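Local structure of N-terminal acetyltransferase-like protein (5NNP) at residues 289-294 / 311-316; 296-301 / 330-335; 316-321 / 347-352. The protein probably serves as the helical-repeat auxiliary subunit of a NatA-type N-terminal acetyltransferase complex, holding its catalytic partner chain. One frame throughout, in Å; residues are numbered along the deposited sequence.

Contact 1. Residues 289-294 / 311-316. With CMC (carboxymethyl coenzyme *a), chain B.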
loop_
_atom_site.group_PDB
_atom_site.type_symbol
_atom_site.label_atom_id
_atom_site.label_comp_id
_atom_site.label_asym_id
_atom_site.label_seq_id
_atom_site.Cartn_x
_atom_site.Cartn_y
_atom_site.Cartn_z
ATOM N N ARG A 289 -20.305 -12.801 20.065
ATOM C CA ARG A 289 -20.301 -11.787 19.011
ATOM C C ARG A 289 -19.315 -12.098 17.890
ATOM O O ARG A 289 -19.201 -11.333 16.928
ATOM C CB ARG A 289 -19.975 -10.407 19.578
ATOM C CG ARG A 289 -20.777 -10.009 20.786
ATOM C CD ARG A 289 -21.008 -8.506 20.774
ATOM N NE ARG A 289 -22.201 -8.184 20.003
ATOM C CZ ARG A 289 -22.646 -6.954 19.783
ATOM N NH1 ARG A 289 -21.988 -5.915 20.269
ATOM N NH2 ARG A 289 -23.751 -6.770 19.073
ATOM N N SER A 290 -18.567 -13.190 18.020
ATOM C CA SER A 290 -17.657 -13.552 16.943
ATOM C C SER A 290 -18.427 -14.099 15.758
ATOM O O SER A 290 -19.157 -15.082 15.885
ATOM C CB SER A 290 -16.628 -14.582 17.390
ATOM O OG SER A 290 -15.959 -15.097 16.249
ATOM N N ASP A 291 -18.276 -13.451 14.610
ATOM C CA ASP A 291 -18.833 -13.990 13.384
ATOM C C ASP A 291 -18.004 -15.196 12.950
ATOM O O ASP A 291 -18.558 -16.224 12.550
ATOM C CB ASP A 291 -18.864 -12.948 12.273
ATOM C CG ASP A 291 -19.616 -13.435 11.055
ATOM O OD1 ASP A 291 -20.800 -13.846 11.190
ATOM O OD2 ASP A 291 -19.021 -13.422 9.963
ATOM N N ALA A 292 -16.680 -15.060 13.050
ATOM C CA ALA A 292 -15.744 -16.103 12.642
ATOM C C ALA A 292 -16.060 -17.468 13.263
ATOM O O ALA A 292 -16.076 -18.496 12.567
ATOM C CB ALA A 292 -14.321 -15.694 12.994
ATOM N N ALA A 293 -16.308 -17.473 14.572
ATOM C CA ALA A 293 -16.529 -18.715 15.297
ATOM C C ALA A 293 -17.803 -19.435 14.837
ATOM O O ALA A 293 -18.005 -20.605 15.165
ATOM C CB ALA A 293 -16.576 -18.447 16.799
ATOM N N LYS A 294 -18.660 -18.743 14.087
ATOM C CA LYS A 294 -19.862 -19.372 13.534
ATOM C C LYS A 294 -19.717 -19.680 12.053
ATOM O O LYS A 294 -20.249 -20.678 11.571
ATOM C CB LYS A 294 -21.093 -18.482 13.728
ATOM C CG LYS A 294 -21.447 -18.175 15.166
ATOM C CD LYS A 294 -22.572 -17.145 15.233
ATOM C CE LYS A 294 -23.178 -17.075 16.620
ATOM N NZ LYS A 294 -22.273 -16.400 17.596
ATOM N N LYS A 311 -28.275 -23.188 7.898
ATOM C CA LYS A 311 -29.600 -22.657 8.186
ATOM C C LYS A 311 -29.562 -21.793 9.445
ATOM O O LYS A 311 -30.056 -20.665 9.448
ATOM C CB LYS A 311 -30.630 -23.775 8.337
ATOM C CG LYS A 311 -32.055 -23.253 8.496
ATOM C CD LYS A 311 -33.097 -24.260 8.021
ATOM C CE LYS A 311 -34.476 -23.625 8.021
ATOM N NZ LYS A 311 -35.556 -24.571 7.644
ATOM N N ALA A 312 -28.937 -22.304 10.504
ATOM C CA ALA A 312 -28.869 -21.573 11.769
ATOM C C ALA A 312 -28.104 -20.252 11.645
ATOM O O ALA A 312 -28.446 -19.276 12.315
ATOM C CB ALA A 312 -28.255 -22.428 12.827
ATOM N N TYR A 313 -27.087 -20.211 10.787
ATOM C CA TYR A 313 -26.354 -18.974 10.566
ATOM C C TYR A 313 -27.210 -17.991 9.770
ATOM O O TYR A 313 -27.320 -16.819 10.138
ATOM C CB TYR A 313 -25.024 -19.243 9.848
ATOM C CG TYR A 313 -24.190 -18.016 9.596
ATOM C CD1 TYR A 313 -23.359 -17.514 10.577
ATOM C CD2 TYR A 313 -24.232 -17.350 8.370
ATOM C CE1 TYR A 313 -22.577 -16.376 10.355
ATOM C CE2 TYR A 313 -23.458 -16.207 8.133
ATOM C CZ TYR A 313 -22.630 -15.730 9.136
ATOM O OH TYR A 313 -21.852 -14.603 8.940
ATOM N N LEU A 314 -27.824 -18.467 8.687
ATOM C CA LEU A 314 -28.679 -17.615 7.858
ATOM C C LEU A 314 -29.847 -17.014 8.650
ATOM O O LEU A 314 -30.185 -15.846 8.470
ATOM C CB LEU A 314 -29.215 -18.392 6.655
ATOM C CG LEU A 314 -28.241 -18.515 5.486
ATOM C CD1 LEU A 314 -28.908 -19.221 4.316
ATOM C CD2 LEU A 314 -27.712 -17.136 5.053
ATOM N N THR A 315 -30.449 -17.799 9.535
ATOM C CA THR A 315 -31.561 -17.297 10.339
ATOM C C THR A 315 -31.146 -16.110 11.206
ATOM O O THR A 315 -31.866 -15.115 11.293
ATOM C CB THR A 315 -32.144 -18.381 11.258
ATOM O OG1 THR A 315 -32.560 -19.510 10.479
ATOM C CG2 THR A 315 -33.340 -17.826 12.038
ATOM N N LEU A 316 -29.990 -16.234 11.857
ATOM C CA LEU A 316 -29.411 -15.130 12.621
ATOM C C LEU A 316 -29.264 -13.871 11.778
ATOM O O LEU A 316 -29.669 -12.785 12.196
ATOM C CB LEU A 316 -28.039 -15.504 13.183
ATOM C CG LEU A 316 -28.006 -16.274 14.496
ATOM C CD1 LEU A 316 -26.607 -16.793 14.735
ATOM C CD2 LEU A 316 -28.438 -15.384 15.642
HETATM N N1A CMC B . -27.921 2.013 11.602
HETATM C C2A CMC B . -27.947 2.070 12.965
HETATM N N3A CMC B . -26.968 1.486 13.711
HETATM C C4A CMC B . -25.943 0.832 13.101
HETATM C C5A CMC B . -25.903 0.769 11.693
HETATM C C6A CMC B . -26.918 1.379 10.951
HETATM N N6A CMC B . -26.885 1.325 9.561
HETATM N N7A CMC B . -24.686 0.005 11.347
HETATM C C8A CMC B . -24.100 -0.328 12.533
HETATM N N9A CMC B . -24.865 0.165 13.504
HETATM C C1B CMC B . -24.519 0.009 14.875
HETATM C C2B CMC B . -25.188 -1.148 15.496
HETATM O O2B CMC B . -25.785 -0.727 16.728
HETATM C C3B CMC B . -24.131 -2.092 15.822
HETATM O O3B CMC B . -24.365 -2.618 17.139
HETATM P P3B CMC B . -25.248 -3.919 17.277
HETATM O O7A CMC B . -25.500 -4.211 18.699
HETATM O O8A CMC B . -24.604 -5.140 16.515
HETATM O O9A CMC B . -26.598 -3.653 16.790
HETATM C C4B CMC B . -22.899 -1.279 15.900
HETATM O O4B CMC B . -23.094 -0.232 14.970
HETATM C C5B CMC B . -21.764 -2.136 15.448
HETATM O O5B CMC B . -22.161 -2.585 14.148
HETATM P P1A CMC B . -20.921 -2.824 13.146
HETATM O O1A CMC B . -21.225 -3.925 12.169
HETATM O O2A CMC B . -19.696 -3.226 13.956
HETATM O O3A CMC B . -20.585 -1.464 12.321
HETATM P P2A CMC B . -20.075 -1.386 10.831
HETATM O O4A CMC B . -21.247 -1.567 9.908
HETATM O O5A CMC B . -19.075 -2.458 10.582
HETATM O O6A CMC B . -19.398 0.014 10.598
HETATM C CBP CMC B . -19.434 2.408 10.342
HETATM C CCP CMC B . -19.962 1.179 11.157
HETATM C CDP CMC B . -17.879 2.379 10.493
HETATM C CEP CMC B . -19.991 3.751 10.929
HETATM C CAP CMC B . -19.897 2.239 8.870
HETATM O OAP CMC B . -21.272 2.367 8.773
HETATM C C9P CMC B . -19.255 3.201 7.862
HETATM O O9P CMC B . -18.170 2.921 7.329
HETATM N N8P CMC B . -19.932 4.431 7.493
HETATM C C7P CMC B . -19.359 5.341 6.516
HETATM C C6P CMC B . -17.984 5.936 6.938
HETATM C C5P CMC B . -18.163 6.548 8.307
HETATM O O5P CMC B . -19.099 7.281 8.525
HETATM N N4P CMC B . -17.228 6.223 9.341
HETATM C C3P CMC B . -17.418 6.770 10.667
HETATM C C2P CMC B . -16.498 7.966 10.906
HETATM S S1P CMC B . -16.803 8.583 12.581
HETATM C C1 CMC B . -15.233 8.657 13.460
HETATM C C2 CMC B . -14.167 9.018 12.452
HETATM O O21 CMC B . -13.491 8.153 11.913
#

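Contact 2. Residues 296-301 / 330-335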
loop_
_atom_site.group_PDB
_atom_site.type_symbol
_atom_site.label_atom_id
_atom_site.label_comp_id
_atom_site.label_asym_id
_atom_site.label_seq_id
_atom_site.Cartn_x
_atom_site.Cartn_y
_atom_site.Cartn_z
ATOM N N LEU A 296 -16.776 -19.807 9.912
ATOM C CA LEU A 296 -15.632 -20.569 9.417
ATOM C C LEU A 296 -15.920 -22.064 9.204
ATOM O O LEU A 296 -15.535 -22.610 8.171
ATOM C CB LEU A 296 -14.439 -20.376 10.364
ATOM C CG LEU A 296 -13.760 -19.021 10.137
ATOM C CD1 LEU A 296 -12.706 -18.674 11.187
ATOM C CD2 LEU A 296 -13.155 -18.989 8.749
ATOM N N PRO A 297 -16.608 -22.722 10.161
ATOM C CA PRO A 297 -17.002 -24.137 10.027
ATOM C C PRO A 297 -17.756 -24.468 8.742
ATOM O O PRO A 297 -17.882 -25.645 8.404
ATOM C CB PRO A 297 -17.910 -24.359 11.238
ATOM C CG PRO A 297 -17.384 -23.404 12.262
ATOM C CD PRO A 297 -16.950 -22.187 11.493
ATOM N N LEU A 298 -18.258 -23.458 8.041
ATOM C CA LEU A 298 -18.947 -23.705 6.782
ATOM C C LEU A 298 -17.947 -23.972 5.670
ATOM O O LEU A 298 -18.330 -24.311 4.556
ATOM C CB LEU A 298 -19.846 -22.521 6.400
ATOM C CG LEU A 298 -20.945 -22.091 7.379
ATOM C CD1 LEU A 298 -21.600 -20.781 6.925
ATOM C CD2 LEU A 298 -21.979 -23.194 7.591
ATOM N N ASN A 299 -16.661 -23.811 5.966
ATOM C CA ASN A 299 -15.632 -24.080 4.965
ATOM C C ASN A 299 -15.389 -25.576 4.774
ATOM O O ASN A 299 -15.227 -26.040 3.648
ATOM C CB ASN A 299 -14.328 -23.378 5.332
ATOM C CG ASN A 299 -14.402 -21.885 5.131
ATOM O OD1 ASN A 299 -15.168 -21.408 4.293
ATOM N ND2 ASN A 299 -13.613 -21.130 5.898
ATOM N N PHE A 300 -15.391 -26.327 5.872
ATOM C CA PHE A 300 -15.080 -27.757 5.827
ATOM C C PHE A 300 -16.287 -28.634 6.139
ATOM O O PHE A 300 -16.254 -29.846 5.919
ATOM C CB PHE A 300 -13.964 -28.080 6.810
ATOM C CG PHE A 300 -14.266 -27.650 8.215
ATOM C CD1 PHE A 300 -14.967 -28.484 9.077
ATOM C CD2 PHE A 300 -13.865 -26.403 8.672
ATOM C CE1 PHE A 300 -15.252 -28.083 10.376
ATOM C CE2 PHE A 300 -14.147 -25.997 9.977
ATOM C CZ PHE A 300 -14.845 -26.838 10.825
ATOM N N LEU A 301 -17.347 -28.035 6.673
ATOM C CA LEU A 301 -18.578 -28.793 6.880
ATOM C C LEU A 301 -19.178 -29.184 5.536
ATOM O O LEU A 301 -18.994 -28.499 4.531
ATOM C CB LEU A 301 -19.590 -27.996 7.703
ATOM C CG LEU A 301 -19.408 -28.025 9.219
ATOM C CD1 LEU A 301 -20.402 -27.098 9.885
ATOM C CD2 LEU A 301 -19.558 -29.431 9.739
ATOM N N LYS A 330 -20.167 -15.681 -0.036
ATOM C CA LYS A 330 -19.977 -16.037 -1.451
ATOM C C LYS A 330 -18.695 -16.812 -1.741
ATOM O O LYS A 330 -18.589 -17.470 -2.778
ATOM C CB LYS A 330 -20.002 -14.786 -2.326
ATOM C CG LYS A 330 -18.896 -13.788 -2.045
ATOM C CD LYS A 330 -19.032 -12.601 -2.965
ATOM C CE LYS A 330 -17.707 -11.923 -3.196
ATOM N NZ LYS A 330 -17.852 -10.797 -4.156
ATOM N N HIS A 331 -17.726 -16.728 -0.835
ATOM C CA HIS A 331 -16.490 -17.500 -0.945
ATOM C C HIS A 331 -16.743 -19.011 -0.955
ATOM O O HIS A 331 -15.895 -19.778 -1.411
ATOM C CB HIS A 331 -15.542 -17.158 0.207
ATOM C CG HIS A 331 -16.055 -17.575 1.556
ATOM N ND1 HIS A 331 -16.998 -16.848 2.255
ATOM C CD2 HIS A 331 -15.756 -18.643 2.330
ATOM C CE1 HIS A 331 -17.255 -17.451 3.405
ATOM N NE2 HIS A 331 -16.518 -18.546 3.472
ATOM N N LEU A 332 -17.892 -19.431 -0.427
ATOM C CA LEU A 332 -18.256 -20.854 -0.379
ATOM C C LEU A 332 -18.795 -21.377 -1.710
ATOM O O LEU A 332 -18.891 -22.581 -1.917
ATOM C CB LEU A 332 -19.305 -21.107 0.703
ATOM C CG LEU A 332 -18.924 -20.883 2.161
ATOM C CD1 LEU A 332 -20.167 -20.935 3.015
ATOM C CD2 LEU A 332 -17.922 -21.925 2.619
ATOM N N TYR A 333 -19.141 -20.462 -2.609
ATOM C CA TYR A 333 -19.819 -20.812 -3.854
ATOM C C TYR A 333 -18.919 -21.578 -4.838
ATOM O O TYR A 333 -19.355 -21.928 -5.937
ATOM C CB TYR A 333 -20.378 -19.541 -4.517
ATOM C CG TYR A 333 -21.720 -19.111 -3.969
ATOM C CD1 TYR A 333 -22.011 -19.233 -2.611
ATOM C CD2 TYR A 333 -22.698 -18.577 -4.802
ATOM C CE1 TYR A 333 -23.246 -18.843 -2.102
ATOM C CE2 TYR A 333 -23.932 -18.181 -4.301
ATOM C CZ TYR A 333 -24.199 -18.321 -2.952
ATOM O OH TYR A 333 -25.420 -17.941 -2.446
ATOM N N SER A 334 -17.675 -21.839 -4.445
ATOM C CA SER A 334 -16.780 -22.652 -5.265
ATOM C C SER A 334 -17.290 -24.088 -5.260
ATOM O O SER A 334 -17.125 -24.814 -6.232
ATOM C CB SER A 334 -15.330 -22.581 -4.762
ATOM O OG SER A 334 -15.166 -23.195 -3.488
ATOM N N ASP A 335 -17.912 -24.478 -4.151
ATOM C CA ASP A 335 -18.536 -25.784 -4.007
ATOM C C ASP A 335 -19.991 -25.695 -4.472
ATOM O O ASP A 335 -20.796 -24.957 -3.904
ATOM C CB ASP A 335 -18.441 -26.262 -2.555
ATOM C CG ASP A 335 -19.048 -27.639 -2.341
ATOM O OD1 ASP A 335 -20.211 -27.855 -2.745
ATOM O OD2 ASP A 335 -18.367 -28.510 -1.756
#

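Contact 3. Residues 316-321 / 347-352. With CMC (carboxymethyl coenzyme *a), chain B.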
loop_
_atom_site.group_PDB
_atom_site.type_symbol
_atom_site.label_atom_id
_atom_site.label_comp_id
_atom_site.label_asym_id
_atom_site.label_seq_id
_atom_site.Cartn_x
_atom_site.Cartn_y
_atom_site.Cartn_z
ATOM N N LEU A 316 -29.990 -16.234 11.857
ATOM C CA LEU A 316 -29.411 -15.130 12.621
ATOM C C LEU A 316 -29.264 -13.871 11.778
ATOM O O LEU A 316 -29.669 -12.785 12.196
ATOM C CB LEU A 316 -28.039 -15.504 13.183
ATOM C CG LEU A 316 -28.006 -16.274 14.496
ATOM C CD1 LEU A 316 -26.607 -16.793 14.735
ATOM C CD2 LEU A 316 -28.438 -15.384 15.642
ATOM N N MET A 317 -28.677 -14.010 10.594
ATOM C CA MET A 317 -28.363 -12.826 9.810
ATOM C C MET A 317 -29.636 -12.219 9.218
ATOM O O MET A 317 -29.835 -11.004 9.270
ATOM C CB MET A 317 -27.346 -13.150 8.706
ATOM C CG MET A 317 -26.035 -13.738 9.223
ATOM S SD MET A 317 -25.010 -12.616 10.226
ATOM C CE MET A 317 -23.922 -11.933 8.967
ATOM N N PHE A 318 -30.502 -13.059 8.666
ATOM C CA PHE A 318 -31.738 -12.555 8.084
ATOM C C PHE A 318 -32.616 -11.899 9.135
ATOM O O PHE A 318 -33.181 -10.843 8.894
ATOM C CB PHE A 318 -32.489 -13.669 7.374
ATOM C CG PHE A 318 -31.818 -14.115 6.118
ATOM C CD1 PHE A 318 -30.870 -13.300 5.512
ATOM C CD2 PHE A 318 -32.113 -15.346 5.544
ATOM C CE1 PHE A 318 -30.235 -13.696 4.347
ATOM C CE2 PHE A 318 -31.483 -15.752 4.382
ATOM C CZ PHE A 318 -30.546 -14.933 3.779
ATOM N N ASP A 319 -32.711 -12.509 10.307
ATOM C CA ASP A 319 -33.528 -11.943 11.373
ATOM C C ASP A 319 -33.024 -10.573 11.792
ATOM O O ASP A 319 -33.807 -9.688 12.153
ATOM C CB ASP A 319 -33.565 -12.882 12.569
ATOM C CG ASP A 319 -34.522 -14.033 12.360
ATOM O OD1 ASP A 319 -35.253 -14.028 11.343
ATOM O OD2 ASP A 319 -34.554 -14.932 13.220
ATOM N N LYS A 320 -31.710 -10.413 11.723
ATOM C CA LYS A 320 -31.045 -9.175 12.074
ATOM C C LYS A 320 -31.166 -8.191 10.904
ATOM O O LYS A 320 -30.897 -7.002 11.035
ATOM C CB LYS A 320 -29.582 -9.467 12.437
ATOM C CG LYS A 320 -28.884 -8.387 13.263
ATOM C CD LYS A 320 -27.395 -8.697 13.444
ATOM C CE LYS A 320 -26.539 -7.418 13.541
ATOM N NZ LYS A 320 -26.775 -6.602 14.782
ATOM N N GLY A 321 -31.595 -8.697 9.755
ATOM C CA GLY A 321 -31.818 -7.865 8.589
ATOM C C GLY A 321 -30.552 -7.492 7.832
ATOM O O GLY A 321 -30.580 -6.613 6.964
ATOM N N GLU A 347 -34.639 -19.565 0.316
ATOM C CA GLU A 347 -35.997 -19.753 -0.144
ATOM C C GLU A 347 -36.841 -20.349 0.979
ATOM O O GLU A 347 -38.012 -20.001 1.156
ATOM C CB GLU A 347 -36.014 -20.656 -1.377
ATOM C CG GLU A 347 -37.266 -20.506 -2.214
ATOM C CD GLU A 347 -37.239 -19.260 -3.071
ATOM O OE1 GLU A 347 -36.181 -18.992 -3.673
ATOM O OE2 GLU A 347 -38.270 -18.552 -3.141
ATOM N N GLU A 348 -36.218 -21.236 1.745
ATOM C CA GLU A 348 -36.864 -21.926 2.851
ATOM C C GLU A 348 -37.229 -20.945 3.961
ATOM O O GLU A 348 -38.303 -21.030 4.553
ATOM C CB GLU A 348 -35.937 -23.012 3.381
ATOM C CG GLU A 348 -36.608 -24.228 3.929
ATOM C CD GLU A 348 -35.589 -25.262 4.391
ATOM O OE1 GLU A 348 -35.044 -25.102 5.506
ATOM O OE2 GLU A 348 -35.310 -26.225 3.640
ATOM N N TYR A 349 -36.317 -20.022 4.238
ATOM C CA TYR A 349 -36.512 -19.002 5.259
ATOM C C TYR A 349 -37.615 -18.024 4.843
ATOM O O TYR A 349 -38.489 -17.674 5.638
ATOM C CB TYR A 349 -35.192 -18.268 5.504
ATOM C CG TYR A 349 -35.301 -17.056 6.397
ATOM C CD1 TYR A 349 -35.696 -15.822 5.887
ATOM C CD2 TYR A 349 -34.997 -17.141 7.752
ATOM C CE1 TYR A 349 -35.804 -14.721 6.704
ATOM C CE2 TYR A 349 -35.098 -16.035 8.582
ATOM C CZ TYR A 349 -35.502 -14.831 8.049
ATOM O OH TYR A 349 -35.599 -13.734 8.867
ATOM N N LEU A 350 -37.545 -17.584 3.591
ATOM C CA LEU A 350 -38.567 -16.765 2.954
ATOM C C LEU A 350 -39.970 -17.330 3.156
ATOM O O LEU A 350 -40.919 -16.617 3.487
ATOM C CB LEU A 350 -38.281 -16.675 1.469
ATOM C CG LEU A 350 -38.810 -15.456 0.750
ATOM C CD1 LEU A 350 -38.164 -14.229 1.357
ATOM C CD2 LEU A 350 -38.444 -15.579 -0.707
ATOM N N ASN A 351 -40.099 -18.629 2.941
ATOM C CA ASN A 351 -41.388 -19.262 3.078
ATOM C C ASN A 351 -41.825 -19.318 4.537
ATOM O O ASN A 351 -43.018 -19.187 4.836
ATOM C CB ASN A 351 -41.358 -20.662 2.476
ATOM C CG ASN A 351 -42.437 -21.545 3.037
ATOM O OD1 ASN A 351 -43.618 -21.380 2.725
ATOM N ND2 ASN A 351 -42.044 -22.489 3.881
ATOM N N GLU A 352 -40.859 -19.495 5.443
ATOM C CA GLU A 352 -41.147 -19.629 6.873
ATOM C C GLU A 352 -41.341 -18.291 7.581
ATOM O O GLU A 352 -41.712 -18.258 8.750
ATOM C CB GLU A 352 -40.028 -20.408 7.568
ATOM C CG GLU A 352 -39.891 -21.849 7.102
ATOM C CD GLU A 352 -38.590 -22.498 7.530
ATOM O OE1 GLU A 352 -38.437 -23.711 7.273
ATOM O OE2 GLU A 352 -37.723 -21.805 8.116
HETATM N N1A CMC B . -27.921 2.013 11.602
HETATM C C2A CMC B . -27.947 2.070 12.965
HETATM N N3A CMC B . -26.968 1.486 13.711
HETATM C C4A CMC B . -25.943 0.832 13.101
HETATM C C5A CMC B . -25.903 0.769 11.693
HETATM C C6A CMC B . -26.918 1.379 10.951
HETATM N N6A CMC B . -26.885 1.325 9.561
HETATM N N7A CMC B . -24.686 0.005 11.347
HETATM C C8A CMC B . -24.100 -0.328 12.533
HETATM N N9A CMC B . -24.865 0.165 13.504
HETATM C C1B CMC B . -24.519 0.009 14.875
HETATM C C2B CMC B . -25.188 -1.148 15.496
HETATM O O2B CMC B . -25.785 -0.727 16.728
HETATM C C3B CMC B . -24.131 -2.092 15.822
HETATM O O3B CMC B . -24.365 -2.618 17.139
HETATM P P3B CMC B . -25.248 -3.919 17.277
HETATM O O7A CMC B . -25.500 -4.211 18.699
HETATM O O8A CMC B . -24.604 -5.140 16.515
HETATM O O9A CMC B . -26.598 -3.653 16.790
HETATM C C4B CMC B . -22.899 -1.279 15.900
HETATM O O4B CMC B . -23.094 -0.232 14.970
HETATM C C5B CMC B . -21.764 -2.136 15.448
HETATM O O5B CMC B . -22.161 -2.585 14.148
HETATM P P1A CMC B . -20.921 -2.824 13.146
HETATM O O1A CMC B . -21.225 -3.925 12.169
HETATM O O2A CMC B . -19.696 -3.226 13.956
HETATM O O3A CMC B . -20.585 -1.464 12.321
HETATM P P2A CMC B . -20.075 -1.386 10.831
HETATM O O4A CMC B . -21.247 -1.567 9.908
HETATM O O5A CMC B . -19.075 -2.458 10.582
HETATM O O6A CMC B . -19.398 0.014 10.598
HETATM C CBP CMC B . -19.434 2.408 10.342
HETATM C CCP CMC B . -19.962 1.179 11.157
HETATM C CDP CMC B . -17.879 2.379 10.493
HETATM C CEP CMC B . -19.991 3.751 10.929
HETATM C CAP CMC B . -19.897 2.239 8.870
HETATM O OAP CMC B . -21.272 2.367 8.773
HETATM C C9P CMC B . -19.255 3.201 7.862
HETATM O O9P CMC B . -18.170 2.921 7.329
HETATM N N8P CMC B . -19.932 4.431 7.493
HETATM C C7P CMC B . -19.359 5.341 6.516
HETATM C C6P CMC B . -17.984 5.936 6.938
HETATM C C5P CMC B . -18.163 6.548 8.307
HETATM O O5P CMC B . -19.099 7.281 8.525
HETATM N N4P CMC B . -17.228 6.223 9.341
HETATM C C3P CMC B . -17.418 6.770 10.667
HETATM C C2P CMC B . -16.498 7.966 10.906
HETATM S S1P CMC B . -16.803 8.583 12.581
HETATM C C1 CMC B . -15.233 8.657 13.460
HETATM C C2 CMC B . -14.167 9.018 12.452
HETATM O O21 CMC B . -13.491 8.153 11.913
#

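Contact 1. Residues 289-294 / 311-316
Asp291 OD1 accepts a hydrogen bond of 2.6 Å from Tyr313 OH through its syn lone pair, the one on the side of OD2. Asp291 OD2 takes a salt bridge from Arg295 and a hydrogen bond from Asn328, which also makes a weak bond to the tyrosine hydroxyl. OD1 lies at the edge of the Tyr313 ring and in its plane. The carboxylate is turned 43° against that ring. Tyr313 reaches out from helix 303-320 with CG anti to the backbone N (chi1 -179°), which brings the hydroxyl to the aspartate.

The rest of the contact is apolar, through the methylenes of Lys294. Lys294 CB lies at the ring edge, 4.0 Å from Tyr313 CD1. Farther along the lysine, CE passes 3.9 Å from Leu316 CD1, and the two side chains cross at about a right angle. A bend at the last torsion of Lys294 takes NZ to Pro288 O.

Ser290 precedes the turn that leads into the short helix; its OG accepts from Ala293 N at 2.9 Å, a capping bond. Glu254 holds Ser290 OG and Ala292 N. Just before this turn, Arg289 NH2 donates a hydrogen bond of 3.1 Å to O7A on the 3'-phosphate of the carboxymethyl coenzyme A. The ligand is also hydrogen-bonded to residues of the chain of another protein. The acidic group beside Arg295 is probably ionised, and a charged acceptor would strengthen the tyrosine bond that ties the capped turn to helix 303-320.

Contact 2. Residues 296-301 / 330-335
Leu298 and Leu332 meet at about a right angle. Leu298 CB sits 3.8 Å from Leu332 CD1, and the other methyl, Leu332 CD2, turns to the backbone carbonyl of Leu298 and to the Asn299 amide. CD2 is 3.3 Å from Asn299 OD1. Asn299 and Leu332 also cross at about a right angle. CD1 thus packs on Leu298 CB while CD2 faces the two oxygens.

Asn299 OD1 has a second partner in His331. It lies in the plane of the imidazole, at the edge made by NE2 and CD2. The amide plane stands 79° from the ring, close to perpendicular. His331 NE2 donates to Asn299 OD1 at 3.3 Å, but the N-H...O angle is only 125° and the bond is weak. His331 has CG between its backbone N and carbonyl carbon (chi1 66°). This folds the ring back over its own chain, and Leu332 CG lies 3.6 Å above one face, toward the rim.

Both segments lie in connections that lead into long helices; 330-332 form a 3-10 turn. Residues 296-301 run into helix 303-320, whose Phe306, Thr309 and Ala310 touch Leu298. Residues 330-335 end at Asp335, the N-cap of helix 336-352. The contact therefore joins the approaches to two long helices of the helical array. The bent polar bond would add little holding force, and the contact is likely to rest mainly on the packing of Leu332 against Leu298 and Asn299.

Contact 3. Residues 316-321 / 347-352
Phe318 turns an edge to the face of Tyr349, a T-shaped pair with centroids 5.0 Å apart and planes at 61°. Phe318 CB adds a CH-pi contact over the same ring, 3.7 Å from its centroid and offset toward CZ. The two side chains slide past each other in opposite directions.

The packing joins helix 303-320 to helix 336-352, neighbours in the repeat array of this TPR-like subunit. Helix 303-320 ends in a Schellman motif, with Gly321 at positive phi. Tyr349 also packs on Ala374 of helix 369-381.

The polar bond across the helices runs from Tyr349 OH to Asp319 OD1, at 2.5 Å. The acceptor is met nearly along its C-O axis and lies in the plane of the ring, at its edge. With CG anti to the backbone N (chi1 172°), the tyrosine can reach the last turn of the other helix. A leucine here would probably leave Asp319 without its hydroxyl donor and Phe318 without an aromatic face to pack against.

The ligand contact comes from Lys320, whose NZ donates a hydrogen bond of 3.1 Å to O8A on the 3'-phosphate of carboxymethyl coenzyme A.

Helix 303-320 carries one side of contacts 1 and 3, which share Leu316 and have centres about 13 Å apart. Lys311 of contact 1 forms a salt bridge to Glu352 of contact 3; its NZ is 3.0 Å from Glu352 OE1. Contact 2 sits about 13 Å from contact 1, centre to centre. They touch where Ala292 O is 3.9 Å from Pro297 CD. Contacts 2 and 3 do not meet; their nearest atoms are about 9 Å apart. Contacts 1 and 3 each send one basic side chain, Arg289 and Lys320, to the 3'-phosphate of the bound coenzyme A derivative, so this region contributes to a ligand site shared with another protein chain.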